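Local coordinates for putative esterase (Bacteroides intestinalis DSM 17393, PDB 5VOL), which hydrolyses ferulic acid esters as a family 1 carbohydrate esterase, probably releasing ferulate from arabinoxylan in cooperation with xylanases, at residues 16-20 against 21-25; 71-75 against 76-80; 107-110 against 111-115. All blocks are in the same frame, centred on the assembly; numbering follows the deposited sequence.

In the fold
From the N terminus, contact 1 closes the tight hairpin between strands 11-19 and 24-32, at one margin of the mixed eight-strand sheet of this alpha/beta-hydrolase fold. Contact 2 follows, where helix 66-76 ends and the chain turns toward strand 83-87. Contact 3 forms the opening turns of helix 108-123. All three are local and come in series, so none nests within or crosses another. Contacts 1 and 3 nevertheless meet in space, because Glu115 reaches the hairpin turn through Ser19 OG and Lys20 N. Contact 2 is separate: its centre lies about 31 Å from that of contact 3, on the opposite side of the chain's centre, beside neighbouring subunits.

Contact 1. Residues 16-20 against 21-25; sequences TLFSK and VLNSK
The hairpin joining strands 11-19 and 24-32 is closed at its turn by Ser19 and Ser24, an antiparallel hydrogen-bonded pair. Ser19 N donates to Ser24 O at 2.9 Å in a nearly straight bond (168° at the hydrogen), and Ser24 N returns to Ser19 O at 3.1 Å. The next pair outward, Phe18 with Lys25, is non-hydrogen-bonded. Beyond Ser19 the chain turns through Lys20, Val21 and Leu22, all with helical or near-helical backbone angles, and a weak bond from Asn23 N to Lys20 O (3.4 Å) spans the bend. Asn23 then takes a positive phi, so that Asn23 and Ser24 both stand opposite Ser19: a G1 beta bulge following a tight turn, with asparagine, a residue that tolerates this backbone region well, at the bulge position.

The Ser19 side chain bonds to the turn backbone. With OG anti to the backbone N (chi1 169°), the hydroxyl points forward along the chain and accepts from Leu22 N at 3.0 Å. Leu22 CG packs on the same oxygen at 3.4 Å. This buried hydroxyl is also hydrogen-bonded to Glu115 of helix 108-123, whose other carboxylate oxygen takes Lys20 N; Leu22 lies against Phe111 of that helix.

On the other face of the hairpin, the Phe18 ring reaches across to the returning strand. Asn23 OD1 stands near the ring plane, 3.5 Å from Phe18 CZ, and so meets the C-H rim; the amide itself is turned 86° to the ring. Farther along the ring, Phe18 CE1 lies 3.7 Å from Ser24 N, an oblique approach, and Phe18 CD1 touches Lys25 CG at 4.1 Å.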
ATOM      1  N   THR C  16      36.598  -8.176   1.158  1.00 30.59           N
ATOM      2  CA  THR C  16      36.756  -9.603   1.431  1.00 30.30           C
ATOM      3  C   THR C  16      37.428  -9.835   2.772  1.00 31.52           C
ATOM      4  O   THR C  16      38.266  -9.052   3.203  1.00 35.15           O
ATOM      5  CB  THR C  16      37.588 -10.328   0.340  1.00 34.11           C
ATOM      6  OG1 THR C  16      38.959  -9.939   0.450  1.00 41.63           O
ATOM      7  CG2 THR C  16      37.089  -9.978  -1.040  1.00 31.53           C
ATOM      8  N   LEU C  17      37.030 -10.919   3.424  1.00 32.15           N
ATOM      9  CA  LEU C  17      37.667 -11.403   4.636  1.00 30.73           C
ATOM     10  C   LEU C  17      38.238 -12.795   4.367  1.00 32.12           C
ATOM     11  O   LEU C  17      37.557 -13.644   3.790  1.00 30.13           O
ATOM     12  CB  LEU C  17      36.657 -11.455   5.777  1.00 30.78           C
ATOM     13  CG  LEU C  17      37.134 -12.132   7.050  1.00 33.03           C
ATOM     14  CD1 LEU C  17      38.303 -11.358   7.656  1.00 35.35           C
ATOM     15  CD2 LEU C  17      35.994 -12.266   8.032  1.00 28.68           C
ATOM     16  N   PHE C  18      39.480 -13.052   4.760  1.00 33.71           N
ATOM     17  CA  PHE C  18      39.986 -14.413   4.595  1.00 31.67           C
ATOM     18  C   PHE C  18      39.571 -15.299   5.760  1.00 27.94           C
ATOM     19  O   PHE C  18      39.829 -14.979   6.909  1.00 31.31           O
ATOM     20  CB  PHE C  18      41.506 -14.454   4.453  1.00 35.89           C
ATOM     21  CG  PHE C  18      42.035 -15.854   4.294  1.00 35.25           C
ATOM     22  CD1 PHE C  18      41.955 -16.493   3.068  1.00 33.60           C
ATOM     23  CD2 PHE C  18      42.551 -16.549   5.381  1.00 34.08           C
ATOM     24  CE1 PHE C  18      42.417 -17.797   2.912  1.00 35.47           C
ATOM     25  CE2 PHE C  18      43.014 -17.849   5.233  1.00 41.40           C
ATOM     26  CZ  PHE C  18      42.945 -18.474   3.989  1.00 34.33           C
ATOM     27  N   SER C  19      38.923 -16.420   5.458  1.00 29.74           N
ATOM     28  CA  SER C  19      38.475 -17.340   6.499  1.00 26.34           C
ATOM     29  C   SER C  19      39.439 -18.518   6.666  1.00 31.35           C
ATOM     30  O   SER C  19      39.680 -19.263   5.712  1.00 28.34           O
ATOM     31  CB  SER C  19      37.082 -17.868   6.175  1.00 25.12           C
ATOM     32  OG  SER C  19      36.722 -18.944   7.028  1.00 27.87           O
ATOM     33  N   LYS C  20      39.960 -18.683   7.881  1.00 32.61           N
ATOM     34  CA  LYS C  20      40.789 -19.829   8.242  1.00 33.00           C
ATOM     35  C   LYS C  20      39.924 -21.072   8.388  1.00 36.19           C
ATOM     36  O   LYS C  20      40.338 -22.168   8.012  1.00 33.31           O
ATOM     37  CB  LYS C  20      41.547 -19.571   9.549  1.00 34.14           C
ATOM     38  CG  LYS C  20      42.685 -18.571   9.454  1.00 40.78           C
ATOM     39  CD  LYS C  20      43.175 -18.207  10.853  1.00 49.74           C
ATOM     40  CE  LYS C  20      44.228 -17.107  10.844  1.00 48.19           C
ATOM     41  NZ  LYS C  20      45.570 -17.614  10.438  1.00 67.92           N
ATOM     42  N   VAL C  21      38.726 -20.900   8.946  1.00 28.36           N
ATOM     43  CA  VAL C  21      37.768 -22.002   9.048  1.00 31.66           C
ATOM     44  C   VAL C  21      37.455 -22.652   7.688  1.00 30.38           C
ATOM     45  O   VAL C  21      37.334 -23.878   7.586  1.00 31.12           O
ATOM     46  CB  VAL C  21      36.438 -21.533   9.678  1.00 30.97           C
ATOM     47  CG1 VAL C  21      35.392 -22.622   9.562  1.00 27.79           C
ATOM     48  CG2 VAL C  21      36.647 -21.136  11.120  1.00 31.84           C
ATOM     49  N   LEU C  22      37.327 -21.830   6.648  1.00 26.21           N
ATOM     50  CA  LEU C  22      36.928 -22.308   5.323  1.00 28.70           C
ATOM     51  C   LEU C  22      38.104 -22.438   4.368  1.00 28.72           C
ATOM     52  O   LEU C  22      37.966 -23.016   3.293  1.00 28.15           O
ATOM     53  CB  LEU C  22      35.894 -21.363   4.687  1.00 26.59           C
ATOM     54  CG  LEU C  22      34.598 -21.153   5.461  1.00 25.43           C
ATOM     55  CD1 LEU C  22      33.757 -20.060   4.757  1.00 23.92           C
ATOM     56  CD2 LEU C  22      33.849 -22.470   5.533  1.00 24.21           C
ATOM     57  N   ASN C  23      39.242 -21.871   4.759  1.00 31.56           N
ATOM     58  CA  ASN C  23      40.389 -21.714   3.869  1.00 31.42           C
ATOM     59  C   ASN C  23      39.986 -21.035   2.561  1.00 34.52           C
ATOM     60  O   ASN C  23      40.268 -21.530   1.462  1.00 29.82           O
ATOM     61  CB  ASN C  23      41.055 -23.061   3.570  1.00 29.47           C
ATOM     62  CG  ASN C  23      42.394 -22.887   2.881  1.00 31.86           C
ATOM     63  OD1 ASN C  23      43.095 -21.909   3.131  1.00 33.32           O
ATOM     64  ND2 ASN C  23      42.739 -23.810   1.990  1.00 33.12           N
ATOM     65  N   SER C  24      39.338 -19.881   2.683  1.00 30.68           N
ATOM     66  CA  SER C  24      38.753 -19.238   1.520  1.00 32.00           C
ATOM     67  C   SER C  24      38.580 -17.739   1.761  1.00 30.27           C
ATOM     68  O   SER C  24      38.190 -17.325   2.850  1.00 28.35           O
ATOM     69  CB  SER C  24      37.409 -19.904   1.194  1.00 32.94           C
ATOM     70  OG  SER C  24      36.746 -19.286   0.097  1.00 35.16           O
ATOM     71  N   LYS C  25      38.912 -16.936   0.754  1.00 35.40           N
ATOM     72  CA  LYS C  25      38.536 -15.529   0.746  1.00 35.73           C
ATOM     73  C   LYS C  25      37.013 -15.455   0.659  1.00 31.01           C
ATOM     74  O   LYS C  25      36.401 -16.060  -0.221  1.00 31.30           O
ATOM     75  CB  LYS C  25      39.179 -14.787  -0.429  1.00 36.98           C
ATOM     76  CG  LYS C  25      40.622 -14.379  -0.203  1.00 46.05           C
ATOM     77  CD  LYS C  25      41.252 -13.832  -1.481  1.00 55.43           C
ATOM     78  CE  LYS C  25      40.357 -12.778  -2.136  1.00 56.55           C
ATOM     79  NZ  LYS C  25      40.912 -12.324  -3.451  1.00 69.92           N
TER

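Contact 2. Residues 71-75 against 76-80; sequences DRLVA and SGEAC
Leu73 spans the end of helix 66-76 and the chain that leaves it. Its CB rests on Ala79 CB at 3.6 Å, apolar carbon on carbon. At the tip, CD2 passes beside the Glu78 carboxylate, 3.8 Å from Glu78 OE2, while the side chain as a whole also packs on Tyr262, Leu265 and Pro266 of helix 254-271. Leu73 O accepts from Ala79 N at 3.0 Å; the bond is straight at the hydrogen (176°), but the donor sits above the carbonyl plane. Gly77, with positive phi, takes the chain out of the helix, and its N bonds to Val74 O at 3.2 Å. A water donates to both Val74 O and Ala79 O, stitching the departing chain to the last turn.

Ser76 forms an ST turn: OG, set between its own backbone N and carbonyl carbon (chi1 75°), is within reach of Glu78 and accepts from Glu78 N at 3.3 Å. The same hydroxyl donates to Glu78 OE2 at 2.8 Å, on the anti side of the carboxylate and 26° out of its plane. An alanine here removes the hydroxyl that meets both the N-H and the carboxylate of Glu78, and would probably leave that carboxylate freer to turn. Ser76 and Glu78 pack on Asp249 of a second subunit, and Glu78 on Arg270 of a third. By donating to OE2, the Ser76 hydroxyl probably helps fix the rotation of an acid group placed between neighbouring subunits.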
ATOM      1  N   ASP C  71      17.897   4.941   1.909  1.00 17.78           N
ATOM      2  CA  ASP C  71      17.938   6.395   1.823  1.00 23.03           C
ATOM      3  C   ASP C  71      16.528   6.995   1.942  1.00 24.37           C
ATOM      4  O   ASP C  71      16.337   8.001   2.618  1.00 23.17           O
ATOM      5  CB  ASP C  71      18.591   6.847   0.522  1.00 22.06           C
ATOM      6  CG  ASP C  71      20.105   6.637   0.518  1.00 26.84           C
ATOM      7  OD1 ASP C  71      20.687   6.414   1.602  1.00 26.44           O
ATOM      8  OD2 ASP C  71      20.696   6.700  -0.579  1.00 24.60           O
ATOM      9  N   ARG C  72      15.553   6.351   1.296  1.00 21.93           N
ATOM     10  CA  ARG C  72      14.144   6.708   1.448  1.00 19.32           C
ATOM     11  C   ARG C  72      13.650   6.518   2.894  1.00 22.76           C
ATOM     12  O   ARG C  72      13.114   7.452   3.508  1.00 21.58           O
ATOM     13  CB  ARG C  72      13.282   5.881   0.470  1.00 19.96           C
ATOM     14  CG  ARG C  72      11.779   6.013   0.690  1.00 22.38           C
ATOM     15  CD  ARG C  72      11.221   7.266  -0.003  1.00 18.20           C
ATOM     16  NE  ARG C  72      11.037   7.102  -1.447  1.00 21.33           N
ATOM     17  CZ  ARG C  72      11.833   7.620  -2.378  1.00 21.68           C
ATOM     18  NH1 ARG C  72      11.562   7.427  -3.664  1.00 19.41           N
ATOM     19  NH2 ARG C  72      12.890   8.345  -2.036  1.00 17.47           N
ATOM     20  N   LEU C  73      13.830   5.325   3.452  1.00 20.33           N
ATOM     21  CA  LEU C  73      13.227   5.022   4.739  1.00 18.95           C
ATOM     22  C   LEU C  73      13.956   5.708   5.905  1.00 23.04           C
ATOM     23  O   LEU C  73      13.343   6.017   6.930  1.00 21.40           O
ATOM     24  CB  LEU C  73      13.160   3.504   4.944  1.00 18.98           C
ATOM     25  CG  LEU C  73      12.233   2.813   3.928  1.00 21.44           C
ATOM     26  CD1 LEU C  73      12.136   1.314   4.147  1.00 21.62           C
ATOM     27  CD2 LEU C  73      10.835   3.438   3.932  1.00 21.33           C
ATOM     28  N   VAL C  74      15.249   5.978   5.753  1.00 19.97           N
ATOM     29  CA  VAL C  74      15.961   6.713   6.794  1.00 19.69           C
ATOM     30  C   VAL C  74      15.458   8.164   6.828  1.00 21.48           C
ATOM     31  O   VAL C  74      15.232   8.716   7.898  1.00 23.32           O
ATOM     32  CB  VAL C  74      17.492   6.676   6.587  1.00 23.41           C
ATOM     33  CG1 VAL C  74      18.164   7.762   7.397  1.00 25.34           C
ATOM     34  CG2 VAL C  74      18.058   5.274   6.947  1.00 17.96           C
ATOM     35  N   ALA C  75      15.253   8.763   5.661  1.00 23.02           N
ATOM     36  CA  ALA C  75      14.802  10.160   5.584  1.00 25.40           C
ATOM     37  C   ALA C  75      13.390  10.362   6.142  1.00 26.17           C
ATOM     38  O   ALA C  75      13.090  11.417   6.678  1.00 28.83           O
ATOM     39  CB  ALA C  75      14.869  10.654   4.164  1.00 20.37           C
ATOM     40  N   SER C  76      12.532   9.353   6.016  1.00 23.98           N
ATOM     41  CA  SER C  76      11.164   9.438   6.523  1.00 23.02           C
ATOM     42  C   SER C  76      11.065   9.023   7.990  1.00 27.50           C
ATOM     43  O   SER C  76      10.018   9.175   8.611  1.00 24.85           O
ATOM     44  CB  SER C  76      10.228   8.561   5.696  1.00 23.55           C
ATOM     45  OG  SER C  76      10.414   7.188   6.019  1.00 27.67           O
ATOM     46  N   GLY C  77      12.148   8.474   8.531  1.00 21.57           N
ATOM     47  CA  GLY C  77      12.146   7.974   9.892  1.00 23.16           C
ATOM     48  C   GLY C  77      11.569   6.573  10.046  1.00 25.53           C
ATOM     49  O   GLY C  77      11.530   6.039  11.146  1.00 24.11           O
ATOM     50  N   GLU C  78      11.106   5.970   8.957  1.00 19.61           N
ATOM     51  CA  GLU C  78      10.551   4.627   9.051  1.00 20.69           C
ATOM     52  C   GLU C  78      11.625   3.565   9.329  1.00 24.44           C
ATOM     53  O   GLU C  78      11.344   2.536   9.948  1.00 20.75           O
ATOM     54  CB  GLU C  78       9.797   4.279   7.770  1.00 22.10           C
ATOM     55  CG  GLU C  78       8.525   5.089   7.568  1.00 24.09           C
ATOM     56  CD  GLU C  78       7.932   4.838   6.212  1.00 28.89           C
ATOM     57  OE1 GLU C  78       7.354   3.749   6.016  1.00 31.24           O
ATOM     58  OE2 GLU C  78       8.084   5.710   5.335  1.00 33.16           O
ATOM     59  N   ALA C  79      12.849   3.806   8.862  1.00 19.47           N
ATOM     60  CA  ALA C  79      13.963   2.938   9.246  1.00 20.12           C
ATOM     61  C   ALA C  79      15.002   3.769   9.972  1.00 19.98           C
ATOM     62  O   ALA C  79      15.209   4.928   9.626  1.00 22.17           O
ATOM     63  CB  ALA C  79      14.577   2.258   8.009  1.00 20.18           C
ATOM     64  N   CYS C  80      15.653   3.193  10.980  1.00 21.58           N
ATOM     65  CA  CYS C  80      16.795   3.862  11.598  1.00 22.36           C
ATOM     66  C   CYS C  80      18.061   3.574  10.787  1.00 26.69           C
ATOM     67  O   CYS C  80      18.105   2.628   9.992  1.00 24.28           O
ATOM     68  CB  CYS C  80      16.980   3.406  13.046  1.00 23.68           C
ATOM     69  SG  CYS C  80      17.529   1.668  13.186  1.00 26.18           S
TER
HETATM   70  O   HOH W   1      15.562   7.562  10.389  1.00 25.51           O

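Contact 3. Residues 107-110 against 111-115; sequences KYET and FFYTE
Tyr108 and Phe111 each carry CG anti to the backbone N (chi1 -166° and 150°), which sends both rings side by side the same way from the helix. The pair is edge-to-face, the edge of Phe111 toward the face of Tyr108: their planes are 66° apart, the centroids 5.0 Å. Phe111 CD2 sits over the centre of the tyrosine ring, and Phe111 CE2 comes within 3.7 Å of Tyr108 CZ. The far end of the tyrosine is held by the bond between its OH and Asn88 O.

These rings belong to the first turns of helix 108-123, with Lys107 at the N-cap position and Phe111 N bonded to Lys107 O at 3.1 Å. One turn on, Glu109 and Tyr113 cross, and the tyrosine receives the glutamate at its edge: Tyr113 CE2 lies 3.6 Å from Glu109 CG, and Tyr113 CD2 only 3.2 Å from Glu109 O. The carboxylate itself continues to Arg151 in a salt bridge and to His152, whose ring also stacks on Tyr113.

Thr110 O is gripped twice by Thr114, through its N at 3.0 Å and its OG1 at 2.7 Å, the two donors arriving from opposite faces of the carbonyl plane. The second bond ties a hydroxyl on the exposed side back to the backbone, just where the helix widens into a pi-type turn over 112-115.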
ATOM      1  N   LYS C 107      32.491 -25.347   6.855  1.00 22.19           N
ATOM      2  CA  LYS C 107      31.829 -25.045   8.101  1.00 24.22           C
ATOM      3  C   LYS C 107      31.429 -23.565   8.083  1.00 23.53           C
ATOM      4  O   LYS C 107      32.040 -22.736   8.755  1.00 20.52           O
ATOM      5  CB  LYS C 107      32.748 -25.375   9.285  1.00 23.38           C
ATOM      6  CG  LYS C 107      33.298 -26.809   9.239  1.00 29.20           C
ATOM      7  CD  LYS C 107      33.700 -27.327  10.615  1.00 30.54           C
ATOM      8  CE  LYS C 107      34.662 -26.400  11.281  1.00 35.78           C
ATOM      9  NZ  LYS C 107      34.691 -26.576  12.768  1.00 40.06           N
ATOM     10  N   TYR C 108      30.424 -23.242   7.275  1.00 24.88           N
ATOM     11  CA  TYR C 108      30.097 -21.842   7.020  1.00 23.96           C
ATOM     12  C   TYR C 108      29.566 -21.162   8.272  1.00 20.54           C
ATOM     13  O   TYR C 108      29.878 -20.002   8.537  1.00 24.83           O
ATOM     14  CB  TYR C 108      29.086 -21.713   5.868  1.00 26.17           C
ATOM     15  CG  TYR C 108      28.985 -20.297   5.342  1.00 22.66           C
ATOM     16  CD1 TYR C 108      29.826 -19.848   4.336  1.00 20.56           C
ATOM     17  CD2 TYR C 108      28.069 -19.398   5.884  1.00 21.38           C
ATOM     18  CE1 TYR C 108      29.741 -18.551   3.859  1.00 22.86           C
ATOM     19  CE2 TYR C 108      27.982 -18.098   5.419  1.00 21.00           C
ATOM     20  CZ  TYR C 108      28.815 -17.681   4.408  1.00 23.19           C
ATOM     21  OH  TYR C 108      28.731 -16.389   3.941  1.00 23.02           O
ATOM     22  N   GLU C 109      28.780 -21.875   9.061  1.00 21.49           N
ATOM     23  CA  GLU C 109      28.209 -21.266  10.254  1.00 22.16           C
ATOM     24  C   GLU C 109      29.319 -20.912  11.247  1.00 28.53           C
ATOM     25  O   GLU C 109      29.299 -19.850  11.895  1.00 24.48           O
ATOM     26  CB  GLU C 109      27.180 -22.199  10.893  1.00 26.98           C
ATOM     27  CG  GLU C 109      26.359 -21.564  12.025  1.00 24.94           C
ATOM     28  CD  GLU C 109      25.129 -22.381  12.378  1.00 26.73           C
ATOM     29  OE1 GLU C 109      24.564 -23.009  11.463  1.00 26.42           O
ATOM     30  OE2 GLU C 109      24.726 -22.408  13.567  1.00 28.06           O
ATOM     31  N   THR C 110      30.308 -21.796  11.360  1.00 24.67           N
ATOM     32  CA  THR C 110      31.416 -21.537  12.262  1.00 23.29           C
ATOM     33  C   THR C 110      32.181 -20.316  11.767  1.00 22.17           C
ATOM     34  O   THR C 110      32.618 -19.485  12.561  1.00 23.37           O
ATOM     35  CB  THR C 110      32.373 -22.768  12.372  1.00 25.78           C
ATOM     36  OG1 THR C 110      31.664 -23.865  12.956  1.00 25.42           O
ATOM     37  CG2 THR C 110      33.573 -22.432  13.228  1.00 23.82           C
ATOM     38  N   PHE C 111      32.322 -20.201  10.447  1.00 21.90           N
ATOM     39  CA  PHE C 111      32.923 -19.008   9.856  1.00 23.80           C
ATOM     40  C   PHE C 111      32.088 -17.765  10.211  1.00 26.52           C
ATOM     41  O   PHE C 111      32.625 -16.718  10.576  1.00 25.59           O
ATOM     42  CB  PHE C 111      33.034 -19.144   8.333  1.00 22.31           C
ATOM     43  CG  PHE C 111      32.953 -17.823   7.595  1.00 25.21           C
ATOM     44  CD1 PHE C 111      34.006 -16.926   7.634  1.00 25.75           C
ATOM     45  CD2 PHE C 111      31.816 -17.485   6.875  1.00 22.79           C
ATOM     46  CE1 PHE C 111      33.933 -15.718   6.967  1.00 26.88           C
ATOM     47  CE2 PHE C 111      31.737 -16.295   6.190  1.00 23.43           C
ATOM     48  CZ  PHE C 111      32.786 -15.397   6.242  1.00 28.69           C
ATOM     49  N   PHE C 112      30.772 -17.891  10.082  1.00 26.40           N
ATOM     50  CA  PHE C 112      29.875 -16.748  10.301  1.00 25.98           C
ATOM     51  C   PHE C 112      30.017 -16.205  11.727  1.00 22.06           C
ATOM     52  O   PHE C 112      30.241 -15.013  11.934  1.00 26.79           O
ATOM     53  CB  PHE C 112      28.423 -17.146  10.030  1.00 25.22           C
ATOM     54  CG  PHE C 112      27.458 -15.994  10.144  1.00 27.08           C
ATOM     55  CD1 PHE C 112      26.899 -15.664  11.369  1.00 25.46           C
ATOM     56  CD2 PHE C 112      27.140 -15.231   9.031  1.00 26.44           C
ATOM     57  CE1 PHE C 112      26.006 -14.587  11.486  1.00 28.23           C
ATOM     58  CE2 PHE C 112      26.257 -14.150   9.129  1.00 29.40           C
ATOM     59  CZ  PHE C 112      25.693 -13.828  10.360  1.00 28.29           C
ATOM     60  N   TYR C 113      29.905 -17.091  12.707  1.00 27.24           N
ATOM     61  CA  TYR C 113      29.888 -16.690  14.117  1.00 27.82           C
ATOM     62  C   TYR C 113      31.237 -16.463  14.787  1.00 33.19           C
ATOM     63  O   TYR C 113      31.305 -15.699  15.756  1.00 28.10           O
ATOM     64  CB  TYR C 113      29.117 -17.721  14.935  1.00 26.58           C
ATOM     65  CG  TYR C 113      27.659 -17.598  14.644  1.00 27.27           C
ATOM     66  CD1 TYR C 113      26.912 -16.553  15.189  1.00 29.49           C
ATOM     67  CD2 TYR C 113      27.036 -18.475  13.777  1.00 26.52           C
ATOM     68  CE1 TYR C 113      25.566 -16.408  14.892  1.00 25.41           C
ATOM     69  CE2 TYR C 113      25.697 -18.337  13.474  1.00 28.86           C
ATOM     70  CZ  TYR C 113      24.969 -17.303  14.035  1.00 26.81           C
ATOM     71  OH  TYR C 113      23.638 -17.177  13.726  1.00 26.48           O
ATOM     72  N   THR C 114      32.306 -17.107  14.307  1.00 26.12           N
ATOM     73  CA  THR C 114      33.584 -16.949  15.013  1.00 27.93           C
ATOM     74  C   THR C 114      34.542 -16.061  14.248  1.00 27.02           C
ATOM     75  O   THR C 114      35.522 -15.591  14.816  1.00 28.51           O
ATOM     76  CB  THR C 114      34.289 -18.305  15.287  1.00 31.83           C
ATOM     77  OG1 THR C 114      34.725 -18.871  14.050  1.00 27.71           O
ATOM     78  CG2 THR C 114      33.345 -19.285  15.990  1.00 29.19           C
ATOM     79  N   GLU C 115      34.276 -15.832  12.963  1.00 24.63           N
ATOM     80  CA  GLU C 115      35.159 -14.992  12.148  1.00 25.67           C
ATOM     81  C   GLU C 115      34.437 -13.776  11.537  1.00 28.87           C
ATOM     82  O   GLU C 115      34.873 -12.629  11.696  1.00 28.12           O
ATOM     83  CB  GLU C 115      35.794 -15.810  11.022  1.00 27.08           C
ATOM     84  CG  GLU C 115      36.776 -16.894  11.474  1.00 31.15           C
ATOM     85  CD  GLU C 115      37.394 -17.634  10.296  1.00 36.16           C
ATOM     86  OE1 GLU C 115      36.648 -18.028   9.371  1.00 34.36           O
ATOM     87  OE2 GLU C 115      38.632 -17.812  10.284  1.00 38.41           O
TER